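Local coordinates for hemin degrading factor (Pseudomonas aeruginosa, PDB 4MF9), which binds heme and probably takes part in heme trafficking and degradation, at residues A[116-121]-A[272-277]; A[150-155]-A[268-273]. All coordinates share one frame; numbering follows the deposited sequence.

Both contacts use strand 271-277; the segments share I272 and Q273, though only Q273 touches the partner in both. In contact 1 this strand pairs with strand 117-120 inside one antiparallel sheet, joining the two HemS/ChuX family regions by backbone hydrogen bonds in a buried place against the heme. Contact 2, partly buried, sets the start of the same strand and the turn before it against strand 151-157 of the other sheet, and is mostly side-chain packing with one amide-to-carbonyl hydrogen bond. The centres lie about 9 Å apart and the contacts touch: C271 SG packs on L119 CD2 at 3.5 Å. Charge and heme mark contact 1; contact 2 rests on a valine, two histidines, a cysteine sulfur and two amides.

Contact 1: A[116-121]-A[272-277]; sequences DLRLFL and IQIHTG. With HEM (protoporphyrin IX containing Fe), chain C.
Strands 117-120 and 272-277 run antiparallel (177°, axes 4.8 Å apart), with R118 and I272 as a hydrogen-bonded pair: R118 N reaches I272 O at 2.8 Å, and I272 N returns the bond to R118 O. I274 N to D116 O continues the ladder beyond L117 and Q273, a non-hydrogen-bonded pair. On the side of the sheet turned to the heme, the CD1 of I274 sits over the centre of the R118 guanidinium, 3.7 Å from CZ. R118 bends at chi2 (-60°), which carries its aliphatic part along the porphyrin and brings NE within 3.0 Å of the heme nitrogen NC. Its NH1 is gripped twice, by D116 OD1 at 2.8 Å in a salt bridge that meets the carboxylate from above its plane, and by L117 O, again from above the carbonyl plane. D116 turns its carboxylate away from its own N (chi1 -169°) and lays OD2 against CB and CD1 of I274, and a water links OD2 to T276 OG1. Farther along, the edge of the F120 ring meets I272 CD1, 3.6 Å from CE2, while CZ touches the heme vinyl carbon CBC. On the other side of the sheet L117 CD2 lies alongside the Q273 chain, whose amide bonds T83 and H90. R118 and F120 line the heme pocket, in which H215 is the axial ligand; the strand pair joins the two HemS/ChuX family regions in one antiparallel sheet. Bonded by D116 and L117 O and packed against I274 CD1, the R118 guanidinium has its rotation fixed beside the porphyrin.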
# COMPACT_ATOMS: atom_id res chain seq x y z
N ASP A 116 -10.69 -1.90 -0.87
CA ASP A 116 -10.84 -1.18 0.40
C ASP A 116 -9.57 -0.35 0.52
O ASP A 116 -8.49 -0.89 0.75
CB ASP A 116 -10.95 -2.20 1.54
CG ASP A 116 -11.39 -1.59 2.87
OD1 ASP A 116 -12.00 -0.49 2.89
OD2 ASP A 116 -11.13 -2.24 3.91
N LEU A 117 -9.69 0.95 0.34
CA LEU A 117 -8.53 1.80 0.15
C LEU A 117 -8.66 3.08 0.96
O LEU A 117 -9.76 3.63 1.10
CB LEU A 117 -8.38 2.17 -1.34
CG LEU A 117 -8.03 1.08 -2.35
CD1 LEU A 117 -8.26 1.55 -3.80
CD2 LEU A 117 -6.58 0.68 -2.20
N ARG A 118 -7.54 3.57 1.47
CA ARG A 118 -7.51 4.91 2.04
C ARG A 118 -6.50 5.69 1.23
O ARG A 118 -5.32 5.33 1.18
CB ARG A 118 -7.07 4.89 3.51
CG ARG A 118 -7.84 3.90 4.38
CD ARG A 118 -9.34 4.18 4.41
NE ARG A 118 -10.06 3.16 5.19
CZ ARG A 118 -10.80 2.19 4.66
NH1 ARG A 118 -10.96 2.10 3.34
NH2 ARG A 118 -11.41 1.31 5.46
N LEU A 119 -6.97 6.76 0.58
CA LEU A 119 -6.16 7.49 -0.38
C LEU A 119 -5.80 8.87 0.15
O LEU A 119 -6.69 9.65 0.51
CB LEU A 119 -6.91 7.61 -1.72
CG LEU A 119 -7.56 6.31 -2.21
CD1 LEU A 119 -8.45 6.54 -3.44
CD2 LEU A 119 -6.51 5.24 -2.50
N PHE A 120 -4.51 9.16 0.21
CA PHE A 120 -4.03 10.46 0.68
C PHE A 120 -3.51 11.25 -0.52
O PHE A 120 -2.33 11.18 -0.87
CB PHE A 120 -2.96 10.27 1.75
CG PHE A 120 -3.41 9.37 2.85
CD1 PHE A 120 -4.25 9.84 3.85
CD2 PHE A 120 -3.03 8.03 2.86
CE1 PHE A 120 -4.68 9.00 4.85
CE2 PHE A 120 -3.46 7.19 3.85
CZ PHE A 120 -4.28 7.67 4.85
N LEU A 121 -4.44 11.99 -1.12
CA LEU A 121 -4.31 12.50 -2.49
C LEU A 121 -3.34 13.65 -2.65
O LEU A 121 -2.97 14.01 -3.77
CB LEU A 121 -5.69 12.94 -2.99
CG LEU A 121 -6.74 11.84 -2.98
CD1 LEU A 121 -8.07 12.38 -3.48
CD2 LEU A 121 -6.28 10.65 -3.84
N ILE A 272 -3.16 3.42 1.25
CA ILE A 272 -3.22 2.19 2.03
C ILE A 272 -4.30 1.29 1.46
O ILE A 272 -5.41 1.75 1.20
CB ILE A 272 -3.48 2.47 3.53
CG1 ILE A 272 -2.36 3.34 4.11
CG2 ILE A 272 -3.65 1.16 4.28
CD1 ILE A 272 -2.70 4.01 5.44
N GLN A 273 -3.95 0.03 1.25
CA GLN A 273 -4.86 -0.96 0.68
C GLN A 273 -5.06 -2.09 1.70
O GLN A 273 -4.12 -2.52 2.36
CB GLN A 273 -4.27 -1.53 -0.61
CG GLN A 273 -5.14 -2.53 -1.34
CD GLN A 273 -4.70 -2.74 -2.80
OE1 GLN A 273 -4.50 -1.78 -3.55
NE2 GLN A 273 -4.55 -4.00 -3.19
N ILE A 274 -6.30 -2.57 1.81
CA ILE A 274 -6.68 -3.47 2.89
C ILE A 274 -7.38 -4.70 2.32
O ILE A 274 -8.19 -4.58 1.40
CB ILE A 274 -7.65 -2.75 3.88
CG1 ILE A 274 -7.08 -1.41 4.33
CG2 ILE A 274 -7.92 -3.61 5.10
CD1 ILE A 274 -8.14 -0.42 4.84
N HIS A 275 -7.04 -5.87 2.85
CA HIS A 275 -7.78 -7.08 2.56
C HIS A 275 -8.49 -7.51 3.84
O HIS A 275 -7.86 -7.57 4.89
CB HIS A 275 -6.85 -8.20 2.15
CG HIS A 275 -7.47 -9.57 2.26
ND1 HIS A 275 -8.41 -10.04 1.36
CD2 HIS A 275 -7.29 -10.56 3.17
CE1 HIS A 275 -8.77 -11.26 1.70
NE2 HIS A 275 -8.11 -11.60 2.80
N THR A 276 -9.79 -7.79 3.75
CA THR A 276 -10.53 -8.35 4.87
C THR A 276 -11.02 -9.74 4.49
O THR A 276 -11.61 -9.93 3.43
CB THR A 276 -11.73 -7.47 5.26
OG1 THR A 276 -11.27 -6.16 5.60
CG2 THR A 276 -12.47 -8.07 6.44
N GLY A 277 -10.74 -10.72 5.34
CA GLY A 277 -11.19 -12.08 5.09
C GLY A 277 -10.11 -13.09 5.39
O GLY A 277 -9.02 -12.73 5.83
CHA HEM C . -7.77 0.69 10.95
CHB HEM C . -12.24 0.26 9.45
CHC HEM C . -11.98 4.69 7.59
CHD HEM C . -7.22 4.51 8.11
C1A HEM C . -9.04 0.23 10.78
C2A HEM C . -9.59 -0.95 11.35
C3A HEM C . -10.83 -1.05 10.95
C4A HEM C . -11.05 0.03 10.09
CMA HEM C . -11.78 -2.16 11.30
CAA HEM C . -8.94 -1.92 12.28
CBA HEM C . -9.72 -2.29 13.57
CGA HEM C . -9.68 -1.11 14.47
O1A HEM C . -10.69 -0.71 15.05
O2A HEM C . -8.62 -0.56 14.60
C1B HEM C . -12.50 1.48 8.84
C2B HEM C . -13.79 1.73 8.35
C3B HEM C . -13.78 2.96 7.82
C4B HEM C . -12.40 3.47 8.01
CMB HEM C . -14.97 0.80 8.44
CAB HEM C . -14.99 3.59 7.22
CBB HEM C . -14.99 4.48 6.27
C1C HEM C . -10.68 5.06 7.57
C2C HEM C . -10.21 6.28 7.14
C3C HEM C . -8.86 6.25 7.28
C4C HEM C . -8.48 4.98 7.80
CMC HEM C . -11.04 7.42 6.64
CAC HEM C . -7.96 7.33 6.93
CBC HEM C . -6.69 7.06 6.93
C1D HEM C . -6.96 3.44 8.97
C2D HEM C . -5.61 3.08 9.51
C3D HEM C . -5.80 2.03 10.30
C4D HEM C . -7.23 1.74 10.24
CMD HEM C . -4.27 3.74 9.27
CAD HEM C . -4.73 1.31 11.08
CBD HEM C . -4.81 1.72 12.55
CGD HEM C . -3.67 1.42 13.47
O1D HEM C . -3.97 0.87 14.50
O2D HEM C . -2.51 1.74 13.26
NA HEM C . -9.96 0.82 9.99
NB HEM C . -11.69 2.53 8.63
NC HEM C . -9.64 4.33 7.96
ND HEM C . -7.87 2.60 9.44
FE HEM C . -9.67 2.61 9.09
O HOH W 1 -8.53 -3.63 -1.02
O HOH W 2 -10.98 -4.78 3.41

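Contact 2: A[150-155]-A[268-273]; sequences VAVHKV and NAHCIQ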
# COMPACT_ATOMS: atom_id res chain seq x y z
N VAL A 150 7.72 8.06 -7.64
CA VAL A 150 7.55 6.70 -7.12
C VAL A 150 6.09 6.29 -7.24
O VAL A 150 5.20 7.11 -7.00
CB VAL A 150 7.98 6.61 -5.64
CG1 VAL A 150 8.06 5.15 -5.20
CG2 VAL A 150 9.32 7.30 -5.45
N ALA A 151 5.83 5.04 -7.61
CA ALA A 151 4.46 4.58 -7.74
C ALA A 151 3.65 4.80 -6.47
O ALA A 151 4.12 4.53 -5.35
CB ALA A 151 4.42 3.12 -8.13
N VAL A 152 2.41 5.25 -6.65
CA VAL A 152 1.50 5.40 -5.52
C VAL A 152 0.54 4.21 -5.47
O VAL A 152 0.39 3.56 -4.42
CB VAL A 152 0.70 6.72 -5.62
CG1 VAL A 152 -0.46 6.69 -4.68
CG2 VAL A 152 1.58 7.89 -5.29
N HIS A 153 -0.05 3.91 -6.61
CA HIS A 153 -1.21 3.03 -6.69
C HIS A 153 -1.45 2.71 -8.16
O HIS A 153 -1.31 3.60 -9.02
CB HIS A 153 -2.42 3.80 -6.15
CG HIS A 153 -3.69 3.00 -6.10
ND1 HIS A 153 -3.78 1.78 -5.46
CD2 HIS A 153 -4.93 3.27 -6.58
CE1 HIS A 153 -5.02 1.33 -5.56
NE2 HIS A 153 -5.74 2.22 -6.23
N LYS A 154 -1.83 1.48 -8.47
CA LYS A 154 -2.14 1.11 -9.86
C LYS A 154 -3.42 0.31 -9.89
O LYS A 154 -3.69 -0.46 -8.96
CB LYS A 154 -1.02 0.26 -10.48
CG LYS A 154 0.30 0.96 -10.61
CD LYS A 154 1.43 -0.03 -10.83
CE LYS A 154 2.73 0.70 -11.13
NZ LYS A 154 3.89 -0.22 -11.17
N VAL A 155 -4.21 0.48 -10.95
CA VAL A 155 -5.36 -0.39 -11.15
C VAL A 155 -5.33 -1.03 -12.53
O VAL A 155 -5.19 -0.35 -13.55
CB VAL A 155 -6.73 0.25 -10.74
CG1 VAL A 155 -6.54 1.57 -9.97
CG2 VAL A 155 -7.66 0.42 -11.88
N ASN A 268 1.92 2.84 1.50
CA ASN A 268 3.06 3.72 1.40
C ASN A 268 2.57 5.06 1.93
O ASN A 268 1.48 5.14 2.49
CB ASN A 268 3.53 3.81 -0.05
CG ASN A 268 2.41 4.15 -1.02
OD1 ASN A 268 1.79 5.21 -0.92
ND2 ASN A 268 2.14 3.25 -1.97
N ALA A 269 3.34 6.13 1.75
CA ALA A 269 2.96 7.43 2.29
C ALA A 269 1.63 7.97 1.73
O ALA A 269 1.00 8.83 2.35
CB ALA A 269 4.07 8.43 2.06
N HIS A 270 1.20 7.45 0.59
CA HIS A 270 0.08 8.07 -0.13
C HIS A 270 -1.16 7.20 -0.31
O HIS A 270 -2.20 7.67 -0.78
CB HIS A 270 0.56 8.55 -1.51
CG HIS A 270 1.85 9.31 -1.45
ND1 HIS A 270 1.92 10.61 -1.02
CD2 HIS A 270 3.12 8.94 -1.75
CE1 HIS A 270 3.17 11.02 -1.07
NE2 HIS A 270 3.92 10.02 -1.50
N CYS A 271 -1.06 5.93 0.03
CA CYS A 271 -2.14 5.00 -0.25
C CYS A 271 -2.03 3.82 0.68
O CYS A 271 -0.94 3.28 0.91
CB CYS A 271 -2.08 4.55 -1.72
SG CYS A 271 -3.47 3.53 -2.26
N ILE A 272 -3.16 3.42 1.25
CA ILE A 272 -3.22 2.19 2.03
C ILE A 272 -4.30 1.29 1.46
O ILE A 272 -5.41 1.75 1.20
CB ILE A 272 -3.48 2.47 3.53
CG1 ILE A 272 -2.36 3.34 4.11
CG2 ILE A 272 -3.65 1.16 4.28
CD1 ILE A 272 -2.70 4.01 5.44
N GLN A 273 -3.95 0.03 1.25
CA GLN A 273 -4.86 -0.96 0.68
C GLN A 273 -5.06 -2.09 1.70
O GLN A 273 -4.12 -2.52 2.36
CB GLN A 273 -4.27 -1.53 -0.61
CG GLN A 273 -5.14 -2.53 -1.34
CD GLN A 273 -4.70 -2.74 -2.80
OE1 GLN A 273 -4.50 -1.78 -3.55
NE2 GLN A 273 -4.55 -4.00 -3.19
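The H153 ring has the OE1 of Q273 at its edge, close to its plane and 3.7 Å from CE1, with the Q273 amide turned about at right angles to the ring. The sulfur of C271 approaches the same ring obliquely, 4.1 Å from its centroid and 32° off the normal, with ND1 as its nearest atom. H270, the second imidazole, carries A269 CB over one face, and V152 CG2 comes obliquely to its CD2 at 4.0 Å. With CG opposite the backbone N, the H153 side chain reaches toward strand 78-84, where ND1 is hydrogen-bonded to T83 OG1, the hydroxyl that also serves Q273; NE2 is bonded to the hydroxyl of Y96. Strand 151-157 belongs to one nine-stranded antiparallel sheet and strand 271-277 to the other, and the contact joins the two sheets, with segment axes 7.6 Å apart at 46°. N268 stands where strand 262-268 leads over to strand 271-277, and its OD1 accepts from H270 N at 2.8 Å, an Asx turn. Its CG sits between its own N and carbonyl carbon, and ND2 gives a fairly straight bond (161°) to V152 O at 3.0 Å, the acceptor lying in the amide plane; R84 O is a second acceptor for ND2. Beside this bond V152 CG1 packs on H270 CB, 3.8 Å away, and more loosely on C271 CB.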